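PDB 4B7C: probable oxidoreductase from Pseudomonas aeruginosa, which probably catalyses NADP-dependent oxidation or reduction as a member of the medium-chain dehydrogenase/reductase family. Local coordinates for residues Lys44-Ser49 and Ala121-Tyr126; Ser128-Thr133 and Thr296-Gly301. One frame throughout, in Å; residues are numbered along the deposited sequence.

Contact 1 (Lys44-Ser49 and Ala121-Tyr126); sequences KNEYLS and APLPRY
Pro-124 sets its CG over one face of the Tyr-47 ring, and this is the tightly packed part of the contact. The CG of Pro-124 stands 3.8 Å from the centroid of the Tyr-47 ring and only 14° off its normal, a CH-pi interaction in which a proline methylene is directed at the pi cloud. CG is displaced slightly toward the rim, coming to 3.7 Å from CE1 of Tyr-47. Leu-123 adds a second, looser touch: its CB approaches obliquely, 4.0 Å from CE2 of Tyr-47, and the two side chains run at about a right angle. The tyrosine ring swings out to meet both partners because its CG lies beside the backbone N and anti to the carbonyl carbon (chi1 -64°).

At Glu-46 the contact is small, a single close approach. Its chain bends at chi2 and brings OE1 to 3.3 Å from CD1 of Leu-123, a methyl that can offer the carboxylate no conventional hydrogen bond. All four touching residues keep some solvent exposure, and no polar bond joins the segments.

The proline and leucine belong to a short 3-10 turn, held by Arg-125 N to Pro-122 O at 2.9 Å and Tyr-126 N to Leu-123 O at 3.1 Å. Tyr-47 also touches Val-79, Leu-127, Val-333 and Lys-335.

That Glu-46 and Tyr-47, neighbours on one strand, should both point at the turn is explained by the strand partner: each bonds through its backbone to Val-79 of strand 77-85. This is a classic beta bulge, here in the antiparallel part of the sheet formed by the GroES-like domain of a medium-chain dehydrogenase/reductase.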
loop_
_atom_site.group_PDB
_atom_site.type_symbol
_atom_site.label_atom_id
_atom_site.label_comp_id
_atom_site.label_asym_id
_atom_site.label_seq_id
_atom_site.Cartn_x
_atom_site.Cartn_y
_atom_site.Cartn_z
ATOM N N LYS B 44 -35.577 -21.008 -4.622
ATOM C CA LYS B 44 -35.182 -21.940 -5.675
ATOM C C LYS B 44 -34.004 -21.333 -6.412
ATOM O O LYS B 44 -34.141 -20.301 -7.060
ATOM C CB LYS B 44 -36.324 -22.220 -6.658
ATOM C CG LYS B 44 -35.909 -23.086 -7.851
ATOM C CD LYS B 44 -35.561 -24.516 -7.445
ATOM C CE LYS B 44 -34.740 -25.272 -8.501
ATOM N NZ LYS B 44 -33.254 -25.131 -8.340
ATOM N N ASN B 45 -32.837 -21.955 -6.280
ATOM C CA ASN B 45 -31.634 -21.428 -6.914
ATOM C C ASN B 45 -31.696 -21.633 -8.428
ATOM O O ASN B 45 -31.991 -22.727 -8.899
ATOM C CB ASN B 45 -30.374 -22.076 -6.330
ATOM C CG ASN B 45 -30.183 -21.773 -4.849
ATOM O OD1 ASN B 45 -30.880 -20.927 -4.268
ATOM N ND2 ASN B 45 -29.208 -22.449 -4.230
ATOM N N GLU B 46 -31.412 -20.577 -9.179
ATOM C CA GLU B 46 -31.508 -20.629 -10.640
ATOM C C GLU B 46 -30.154 -20.537 -11.333
ATOM O O GLU B 46 -29.867 -21.307 -12.255
ATOM C CB GLU B 46 -32.430 -19.520 -11.158
ATOM C CG GLU B 46 -33.909 -19.739 -10.811
ATOM C CD GLU B 46 -34.922 -19.382 -11.898
ATOM O OE1 GLU B 46 -34.541 -18.760 -12.939
ATOM O OE2 GLU B 46 -36.120 -19.767 -11.685
ATOM N N TYR B 47 -29.348 -19.576 -10.898
ATOM C CA TYR B 47 -28.008 -19.386 -11.416
ATOM C C TYR B 47 -27.030 -19.138 -10.267
ATOM O O TYR B 47 -27.323 -18.388 -9.340
ATOM C CB TYR B 47 -27.948 -18.212 -12.366
ATOM C CG TYR B 47 -28.771 -18.391 -13.612
ATOM C CD1 TYR B 47 -28.223 -18.986 -14.746
ATOM C CD2 TYR B 47 -30.087 -17.961 -13.657
ATOM C CE1 TYR B 47 -28.965 -19.149 -15.899
ATOM C CE2 TYR B 47 -30.840 -18.109 -14.804
ATOM C CZ TYR B 47 -30.283 -18.707 -15.920
ATOM O OH TYR B 47 -31.011 -18.864 -17.058
ATOM N N LEU B 48 -25.857 -19.755 -10.370
ATOM C CA LEU B 48 -24.786 -19.597 -9.380
ATOM C C LEU B 48 -23.553 -18.978 -9.988
ATOM O O LEU B 48 -23.208 -19.235 -11.142
ATOM C CB LEU B 48 -24.408 -20.927 -8.762
ATOM C CG LEU B 48 -25.538 -21.674 -8.063
ATOM C CD1 LEU B 48 -25.008 -23.008 -7.570
ATOM C CD2 LEU B 48 -26.191 -20.871 -6.931
ATOM N N SER B 49 -22.932 -18.095 -9.213
ATOM C CA SER B 49 -21.717 -17.426 -9.630
ATOM C C SER B 49 -20.512 -18.307 -9.303
ATOM O O SER B 49 -20.297 -18.689 -8.159
ATOM C CB SER B 49 -21.556 -16.083 -8.939
ATOM O OG SER B 49 -20.294 -15.518 -9.266
ATOM N N ALA B 121 -33.089 -6.895 -17.017
ATOM C CA ALA B 121 -31.872 -7.497 -17.496
ATOM C C ALA B 121 -32.027 -8.978 -17.361
ATOM O O ALA B 121 -32.773 -9.428 -16.511
ATOM C CB ALA B 121 -30.677 -7.025 -16.670
ATOM N N PRO B 122 -31.311 -9.741 -18.183
ATOM C CA PRO B 122 -31.338 -11.177 -17.982
ATOM C C PRO B 122 -30.812 -11.577 -16.591
ATOM O O PRO B 122 -29.903 -10.932 -16.064
ATOM C CB PRO B 122 -30.416 -11.714 -19.065
ATOM C CG PRO B 122 -30.015 -10.571 -19.917
ATOM C CD PRO B 122 -30.363 -9.308 -19.222
ATOM N N LEU B 123 -31.414 -12.613 -16.023
ATOM C CA LEU B 123 -31.118 -13.056 -14.663
ATOM C C LEU B 123 -29.625 -13.267 -14.401
ATOM O O LEU B 123 -29.140 -12.800 -13.390
ATOM C CB LEU B 123 -31.882 -14.330 -14.312
ATOM C CG LEU B 123 -33.266 -14.167 -13.682
ATOM C CD1 LEU B 123 -33.740 -15.527 -13.174
ATOM C CD2 LEU B 123 -33.189 -13.200 -12.501
ATOM N N PRO B 124 -28.908 -13.943 -15.315
ATOM C CA PRO B 124 -27.499 -14.185 -15.071
ATOM C C PRO B 124 -26.660 -12.923 -14.998
ATOM O O PRO B 124 -25.604 -12.942 -14.379
ATOM C CB PRO B 124 -27.060 -14.998 -16.292
ATOM C CG PRO B 124 -28.300 -15.597 -16.828
ATOM C CD PRO B 124 -29.349 -14.561 -16.581
ATOM N N ARG B 125 -27.141 -11.837 -15.601
ATOM C CA ARG B 125 -26.429 -10.568 -15.573
ATOM C C ARG B 125 -26.376 -9.946 -14.163
ATOM O O ARG B 125 -25.511 -9.123 -13.860
ATOM C CB ARG B 125 -27.022 -9.566 -16.563
ATOM C CG ARG B 125 -26.155 -8.319 -16.687
ATOM C CD ARG B 125 -26.016 -7.819 -18.107
ATOM N NE ARG B 125 -25.682 -8.877 -19.056
ATOM C CZ ARG B 125 -26.143 -8.952 -20.302
ATOM N NH1 ARG B 125 -26.989 -8.044 -20.786
ATOM N NH2 ARG B 125 -25.765 -9.960 -21.070
ATOM N N TYR B 126 -27.302 -10.359 -13.311
ATOM C CA TYR B 126 -27.287 -9.950 -11.905
ATOM C C TYR B 126 -26.207 -10.697 -11.106
ATOM O O TYR B 126 -26.097 -10.533 -9.893
ATOM C CB TYR B 126 -28.663 -10.152 -11.261
ATOM C CG TYR B 126 -29.648 -9.105 -11.721
ATOM C CD1 TYR B 126 -29.541 -7.794 -11.286
ATOM C CD2 TYR B 126 -30.668 -9.429 -12.593
ATOM C CE1 TYR B 126 -30.434 -6.822 -11.709
ATOM C CE2 TYR B 126 -31.568 -8.475 -13.013
ATOM C CZ TYR B 126 -31.450 -7.166 -12.588
ATOM O OH TYR B 126 -32.380 -6.240 -13.011
#

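Contact 2 (Ser128-Thr133 and Thr296-Gly301); sequences SALGMT and TWLAEG
The hydroxyl OG of Ser-128, next to the Ala-129 that meets Leu-298 across the contact, lies within hydrogen-bonding reach of three groups: Glu-307 OE2, Ser-305 OG and Arg-125 O. Its single proton cannot serve both the carboxylate and the carbonyl fully at once. These partners lie around a buried serine at the start of 128-133. From there a type I beta turn runs to Gly-131, closed by Gly-131 N bonding to Ser-128 O at 2.9 Å, and Gly-131 then serves as the N-cap of helix 132-145.

The turn presents two apolar side chains to the far segment, and a single methyl receives them. CD1 of Leu-298 meets the fork of Leu-130 tip to tip, 3.8 Å from its CG. The same CD1 is 4.0 Å from Leu-130 CD1 and also 4.0 Å from Leu-130 CD2, so it sits evenly between the two branches. Ala-129 adds a looser touch, its CB lying 4.4 Å from CD1 of Leu-298. Leu-130 does not aim its CB at the helix; with CG anti to the carbonyl carbon (chi1 -68°), its end comes nearer.

Leu-298 occupies the last turn of helix 287-299, which stops in a Schellman motif. Gly-301 leaves the helix with positive phi (76°), and its N bonds to Leu-298 O at 3.0 Å. Leu-303 and Met-294 extend the apolar surroundings of the two leucines.

No hydrogen bond or charge pair crosses between the segments. The join therefore rests on non-directional methyl packing, while each backbone turn is fixed by polar bonds of its own.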
loop_
_atom_site.group_PDB
_atom_site.type_symbol
_atom_site.label_atom_id
_atom_site.label_comp_id
_atom_site.label_asym_id
_atom_site.label_seq_id
_atom_site.Cartn_x
_atom_site.Cartn_y
_atom_site.Cartn_z
ATOM N N SER B 128 -23.105 -10.731 -12.842
ATOM C CA SER B 128 -21.958 -10.198 -13.559
ATOM C C SER B 128 -21.912 -8.685 -13.432
ATOM O O SER B 128 -21.663 -8.170 -12.343
ATOM C CB SER B 128 -21.927 -10.659 -15.029
ATOM O OG SER B 128 -23.069 -10.233 -15.730
ATOM N N ALA B 129 -22.173 -7.970 -14.523
ATOM C CA ALA B 129 -22.082 -6.507 -14.523
ATOM C C ALA B 129 -23.037 -5.860 -13.512
ATOM O O ALA B 129 -22.713 -4.819 -12.908
ATOM C CB ALA B 129 -22.330 -5.965 -15.920
ATOM N N LEU B 130 -24.195 -6.490 -13.306
ATOM C CA LEU B 130 -25.185 -6.000 -12.327
ATOM C C LEU B 130 -25.153 -6.836 -11.046
ATOM O O LEU B 130 -26.099 -6.844 -10.249
ATOM C CB LEU B 130 -26.603 -6.006 -12.926
ATOM C CG LEU B 130 -26.815 -4.977 -14.044
ATOM C CD1 LEU B 130 -28.173 -5.183 -14.753
ATOM C CD2 LEU B 130 -26.658 -3.540 -13.571
ATOM N N GLY B 131 -24.056 -7.568 -10.867
ATOM C CA GLY B 131 -23.800 -8.350 -9.670
ATOM C C GLY B 131 -22.503 -7.936 -8.972
ATOM O O GLY B 131 -22.007 -6.826 -9.149
ATOM N N MET B 132 -21.945 -8.848 -8.189
ATOM C CA MET B 132 -20.795 -8.546 -7.341
ATOM C C MET B 132 -19.522 -8.265 -8.130
ATOM O O MET B 132 -18.700 -7.474 -7.702
ATOM C CB MET B 132 -20.555 -9.653 -6.303
ATOM C CG MET B 132 -21.591 -9.690 -5.174
ATOM S SD MET B 132 -21.926 -8.123 -4.345
ATOM C CE MET B 132 -23.296 -7.478 -5.302
ATOM N N THR B 133 -19.327 -8.917 -9.271
ATOM C CA THR B 133 -18.133 -8.643 -10.083
ATOM C C THR B 133 -18.187 -7.232 -10.645
ATOM O O THR B 133 -17.213 -6.480 -10.586
ATOM C CB THR B 133 -17.935 -9.664 -11.220
ATOM O OG1 THR B 133 -19.096 -9.698 -12.035
ATOM C CG2 THR B 133 -17.661 -11.056 -10.655
ATOM N N THR B 296 -27.828 1.933 -16.799
ATOM C CA THR B 296 -27.945 2.928 -17.874
ATOM C C THR B 296 -26.776 2.810 -18.869
ATOM O O THR B 296 -26.965 2.946 -20.076
ATOM C CB THR B 296 -28.047 4.369 -17.339
ATOM O OG1 THR B 296 -26.803 4.762 -16.758
ATOM C CG2 THR B 296 -29.139 4.467 -16.292
ATOM N N TRP B 297 -25.575 2.556 -18.366
ATOM C CA TRP B 297 -24.414 2.355 -19.245
ATOM C C TRP B 297 -24.643 1.178 -20.150
ATOM O O TRP B 297 -24.365 1.234 -21.348
ATOM C CB TRP B 297 -23.126 2.142 -18.449
ATOM C CG TRP B 297 -22.535 3.406 -17.847
ATOM C CD1 TRP B 297 -22.667 4.717 -18.298
ATOM C CD2 TRP B 297 -21.661 3.500 -16.679
ATOM N NE1 TRP B 297 -21.975 5.594 -17.501
ATOM C CE2 TRP B 297 -21.343 4.930 -16.517
ATOM C CE3 TRP B 297 -21.141 2.580 -15.776
ATOM C CZ2 TRP B 297 -20.543 5.392 -15.492
ATOM C CZ3 TRP B 297 -20.332 3.065 -14.749
ATOM C CH2 TRP B 297 -20.039 4.435 -14.611
ATOM N N LEU B 298 -25.172 0.102 -19.579
ATOM C CA LEU B 298 -25.517 -1.087 -20.356
ATOM C C LEU B 298 -26.593 -0.783 -21.407
ATOM O O LEU B 298 -26.442 -1.134 -22.574
ATOM C CB LEU B 298 -25.994 -2.216 -19.443
ATOM C CG LEU B 298 -24.932 -2.869 -18.566
ATOM C CD1 LEU B 298 -25.638 -3.556 -17.409
ATOM C CD2 LEU B 298 -24.104 -3.863 -19.367
ATOM N N ALA B 299 -27.667 -0.134 -20.971
ATOM C CA ALA B 299 -28.815 0.196 -21.838
ATOM C C ALA B 299 -28.406 1.079 -23.014
ATOM O O ALA B 299 -28.896 0.902 -24.126
ATOM C CB ALA B 299 -29.910 0.890 -21.037
ATOM N N GLU B 300 -27.496 2.012 -22.751
ATOM C CA GLU B 300 -27.009 2.949 -23.766
ATOM C C GLU B 300 -25.933 2.340 -24.677
ATOM O O GLU B 300 -25.514 2.964 -25.642
ATOM C CB GLU B 300 -26.465 4.217 -23.105
ATOM C CG GLU B 300 -27.546 5.079 -22.469
ATOM C CD GLU B 300 -26.991 6.230 -21.643
ATOM O OE1 GLU B 300 -25.766 6.428 -21.652
ATOM O OE2 GLU B 300 -27.778 6.948 -20.990
ATOM N N GLY B 301 -25.505 1.118 -24.376
ATOM C CA GLY B 301 -24.467 0.442 -25.158
ATOM C C GLY B 301 -23.059 0.956 -24.891
ATOM O O GLY B 301 -22.131 0.647 -25.638
#

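The two contacts follow one another in series along the chain, with contact 1 closed before contact 2 opens, and their centres lie about 14 Å apart. They share the connection from strand 114-116 to helix 132-145: its earlier part packs on strand 41-49, its later part on the end of helix 287-299. The two parts also touch directly, through a probable hydrogen bond from Leu-130 N to Arg-125 O and packing of Ala-121 on Leu-130. Glu-307 serves both, forming a salt bridge to Arg-125 through OE1 and a hydrogen bond to Ser-128 through OE2. One connection thus joins the sheet of the GroES-like domain to helices 132-145 and 287-299.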